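PDB 3ORQ: N5-Carboxyaminoimidazole ribonucleotide synthetase from Staphylococcus aureus subsp. aureus, which catalyses the ATP-dependent conversion of 5-aminoimidazole ribonucleotide and bicarbonate to N5-carboxyaminoimidazole ribonucleotide in purine biosynthesis. Local coordinates for residues Leu318-Asp324 with Arg346-Met352. Residues are numbered along the deposited sequence; the frame is centred on the assembly and turned at random.
Sequences LLGKDLD and RKDSRKM. With POP (pyrophosphate 2-), chain E.
Leu319 and Lys351 form a non-hydrogen-bonded antiparallel pair where strand 313-319 runs into helix 320-326, within the C-terminal domain of this ATP-grasp enzyme. Flanking hydrogen bonds fix the register: Met352 N reaches Leu318 O at 2.8 Å, and Gly320 N reaches Arg350 O at 2.9 Å. A type I turn, Lys347 to Arg350, is closed by Arg350 N to Lys347 O; its Asp348 and Arg350 carbonyls accept the N-H groups of Lys321 and Gly320. Gly320 lets the turn come close, its CA lying 3.1 Å from Lys347 O. Leu319, at the N-cap, donates its N-H to OD2 of Asp322, three residues on.

With chi3 at -54°, the chain of Arg346 bends and its guanidinium lies flat against Leu323, whose CB sits 3.6 Å above the guanidinium centre. Arg346 NH1 forms a salt bridge with Asp324 OD1 at 2.8 Å, met on the anti side, the carboxylate turned 42° from the guanidinium plane, while NH2 pairs with Glu327. A water donates to both Asp324 OD2 and Asp348 OD1, which should ease the repulsion between these carboxylates.

The Arg350 side chain, extended from CG to NE, reaches the bound pyrophosphate, its NE donating to O5 at 3.0 Å and NH2 to O6; Lys343 also binds this ligand. Leu323 CD1 lies 3.6 Å from Met352 CB (selenomethionine), the side chains crossing at about a right angle; Phe330 of the same chain and Phe11 of the second subunit both touch Leu323. In the sheet, strand 351-358 lies between strands 313-319 and 338-340, with helix 320-326 leading off beside the turn.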
loop_
_atom_site.group_PDB
_atom_site.type_symbol
_atom_site.label_atom_id
_atom_site.label_comp_id
_atom_site.label_asym_id
_atom_site.label_seq_id
_atom_site.Cartn_x
_atom_site.Cartn_y
_atom_site.Cartn_z
ATOM N N LEU A 318 11.939 -6.104 12.401
ATOM C CA LEU A 318 12.935 -7.117 11.975
ATOM C C LEU A 318 14.320 -6.500 11.873
ATOM O O LEU A 318 14.683 -5.922 10.862
ATOM C CB LEU A 318 12.530 -7.849 10.685
ATOM C CG LEU A 318 11.291 -8.769 10.733
ATOM C CD1 LEU A 318 10.657 -9.009 9.338
ATOM C CD2 LEU A 318 11.639 -10.114 11.411
ATOM N N LEU A 319 15.095 -6.603 12.948
ATOM C CA LEU A 319 16.534 -6.257 12.892
ATOM C C LEU A 319 17.292 -7.260 12.036
ATOM O O LEU A 319 16.779 -8.332 11.754
ATOM C CB LEU A 319 17.128 -6.238 14.293
ATOM C CG LEU A 319 16.358 -5.360 15.261
ATOM C CD1 LEU A 319 16.951 -5.435 16.730
ATOM C CD2 LEU A 319 16.326 -3.936 14.684
ATOM N N GLY A 320 18.513 -6.926 11.625
ATOM C CA GLY A 320 19.352 -7.868 10.862
ATOM C C GLY A 320 19.400 -9.265 11.486
ATOM O O GLY A 320 19.330 -10.276 10.787
ATOM N N LYS A 321 19.475 -9.319 12.815
ATOM C CA LYS A 321 19.615 -10.588 13.521
ATOM C C LYS A 321 18.310 -11.363 13.501
ATOM O O LYS A 321 18.320 -12.599 13.553
ATOM C CB LYS A 321 20.094 -10.377 14.971
ATOM C CG LYS A 321 19.051 -9.701 15.883
ATOM C CD LYS A 321 19.620 -9.505 17.282
ATOM C CE LYS A 321 18.710 -8.669 18.155
ATOM N NZ LYS A 321 18.972 -8.866 19.603
ATOM N N ASP A 322 17.187 -10.648 13.424
ATOM C CA ASP A 322 15.907 -11.313 13.307
ATOM C C ASP A 322 15.794 -12.017 11.939
ATOM O O ASP A 322 15.299 -13.156 11.864
ATOM C CB ASP A 322 14.769 -10.329 13.539
ATOM C CG ASP A 322 14.871 -9.641 14.884
ATOM O OD1 ASP A 322 15.143 -10.362 15.859
ATOM O OD2 ASP A 322 14.685 -8.397 14.976
ATOM N N LEU A 323 16.274 -11.357 10.875
ATOM C CA LEU A 323 16.374 -11.997 9.546
ATOM C C LEU A 323 17.252 -13.242 9.598
ATOM O O LEU A 323 16.890 -14.266 9.019
ATOM C CB LEU A 323 16.898 -11.039 8.465
ATOM C CG LEU A 323 16.074 -9.774 8.184
ATOM C CD1 LEU A 323 16.600 -9.108 6.948
ATOM C CD2 LEU A 323 14.541 -10.020 8.088
ATOM N N ASP A 324 18.392 -13.161 10.295
ATOM C CA ASP A 324 19.294 -14.332 10.396
ATOM C C ASP A 324 18.538 -15.551 10.916
ATOM O O ASP A 324 18.547 -16.610 10.276
ATOM C CB ASP A 324 20.522 -14.044 11.264
ATOM C CG ASP A 324 21.454 -13.035 10.633
ATOM O OD1 ASP A 324 21.459 -12.928 9.391
ATOM O OD2 ASP A 324 22.175 -12.329 11.373
ATOM N N ARG A 346 23.139 -5.771 5.564
ATOM C CA ARG A 346 22.559 -6.291 6.798
ATOM C C ARG A 346 23.487 -6.142 8.038
ATOM O O ARG A 346 24.640 -6.583 8.007
ATOM C CB ARG A 346 22.149 -7.763 6.612
ATOM C CG ARG A 346 21.484 -8.338 7.866
ATOM C CD ARG A 346 21.090 -9.784 7.743
ATOM N NE ARG A 346 20.254 -10.034 6.594
ATOM C CZ ARG A 346 19.790 -11.239 6.251
ATOM N NH1 ARG A 346 20.037 -12.326 6.998
ATOM N NH2 ARG A 346 19.055 -11.348 5.157
ATOM N N LYS A 347 22.985 -5.542 9.122
ATOM C CA LYS A 347 23.702 -5.517 10.402
ATOM C C LYS A 347 22.740 -5.941 11.498
ATOM O O LYS A 347 21.525 -5.743 11.388
ATOM C CB LYS A 347 24.257 -4.134 10.744
ATOM C CG LYS A 347 24.883 -3.382 9.620
ATOM C CD LYS A 347 25.536 -2.084 10.105
ATOM C CE LYS A 347 25.838 -1.135 8.911
ATOM N NZ LYS A 347 26.715 0.045 9.255
ATOM N N ASP A 348 23.298 -6.482 12.577
ATOM C CA ASP A 348 22.525 -7.200 13.588
ATOM C C ASP A 348 21.402 -6.389 14.198
ATOM O O ASP A 348 20.368 -6.936 14.549
ATOM C CB ASP A 348 23.460 -7.727 14.701
ATOM C CG ASP A 348 24.391 -8.873 14.219
ATOM O OD1 ASP A 348 24.110 -9.523 13.175
ATOM O OD2 ASP A 348 25.412 -9.115 14.916
ATOM N N SER A 349 21.607 -5.085 14.319
ATOM C CA SER A 349 20.662 -4.213 15.008
ATOM C C SER A 349 20.005 -3.214 14.057
ATOM O O SER A 349 19.194 -2.402 14.462
ATOM C CB SER A 349 21.354 -3.459 16.159
ATOM O OG SER A 349 21.603 -4.339 17.230
ATOM N N ARG A 350 20.359 -3.282 12.786
ATOM C CA ARG A 350 19.762 -2.392 11.806
ATOM C C ARG A 350 18.313 -2.857 11.557
ATOM O O ARG A 350 18.025 -4.057 11.508
ATOM C CB ARG A 350 20.618 -2.445 10.523
ATOM C CG ARG A 350 20.265 -1.349 9.525
ATOM C CD ARG A 350 21.212 -1.233 8.394
ATOM N NE ARG A 350 20.939 -0.025 7.607
ATOM C CZ ARG A 350 21.393 0.214 6.368
ATOM N NH1 ARG A 350 22.183 -0.677 5.743
ATOM N NH2 ARG A 350 21.081 1.358 5.752
ATOM N N LYS A 351 17.397 -1.915 11.417
ATOM C CA LYS A 351 15.995 -2.222 11.156
ATOM C C LYS A 351 15.913 -2.530 9.689
ATOM O O LYS A 351 16.108 -1.630 8.869
ATOM C CB LYS A 351 15.126 -1.015 11.478
ATOM C CG LYS A 351 15.024 -0.721 12.943
ATOM C CD LYS A 351 14.292 0.572 13.222
ATOM C CE LYS A 351 14.293 0.850 14.703
ATOM N NZ LYS A 351 13.521 2.116 14.998
HETATM N N MSE A 352 15.623 -3.783 9.341
HETATM C CA MSE A 352 15.680 -4.225 7.945
HETATM C C MSE A 352 14.277 -4.354 7.368
HETATM O O MSE A 352 14.104 -4.465 6.148
HETATM C CB MSE A 352 16.414 -5.587 7.849
HETATM C CG MSE A 352 17.836 -5.592 8.507
HETATM SE SE MSE A 352 19.101 -4.389 7.665
HETATM C CE MSE A 352 19.294 -5.188 5.984
HETATM P P1 POP E . 21.520 2.960 10.997
HETATM O O1 POP E . 22.547 3.998 11.413
HETATM O O2 POP E . 22.110 1.569 10.857
HETATM O O3 POP E . 20.386 2.916 11.999
HETATM O O POP E . 21.035 3.509 9.560
HETATM P P2 POP E . 19.552 3.257 8.999
HETATM O O4 POP E . 18.600 4.222 9.682
HETATM O O5 POP E . 19.182 1.825 9.247
HETATM O O6 POP E . 19.598 3.505 7.517
HETATM O O HOH W 1 22.695 -9.685 11.034
#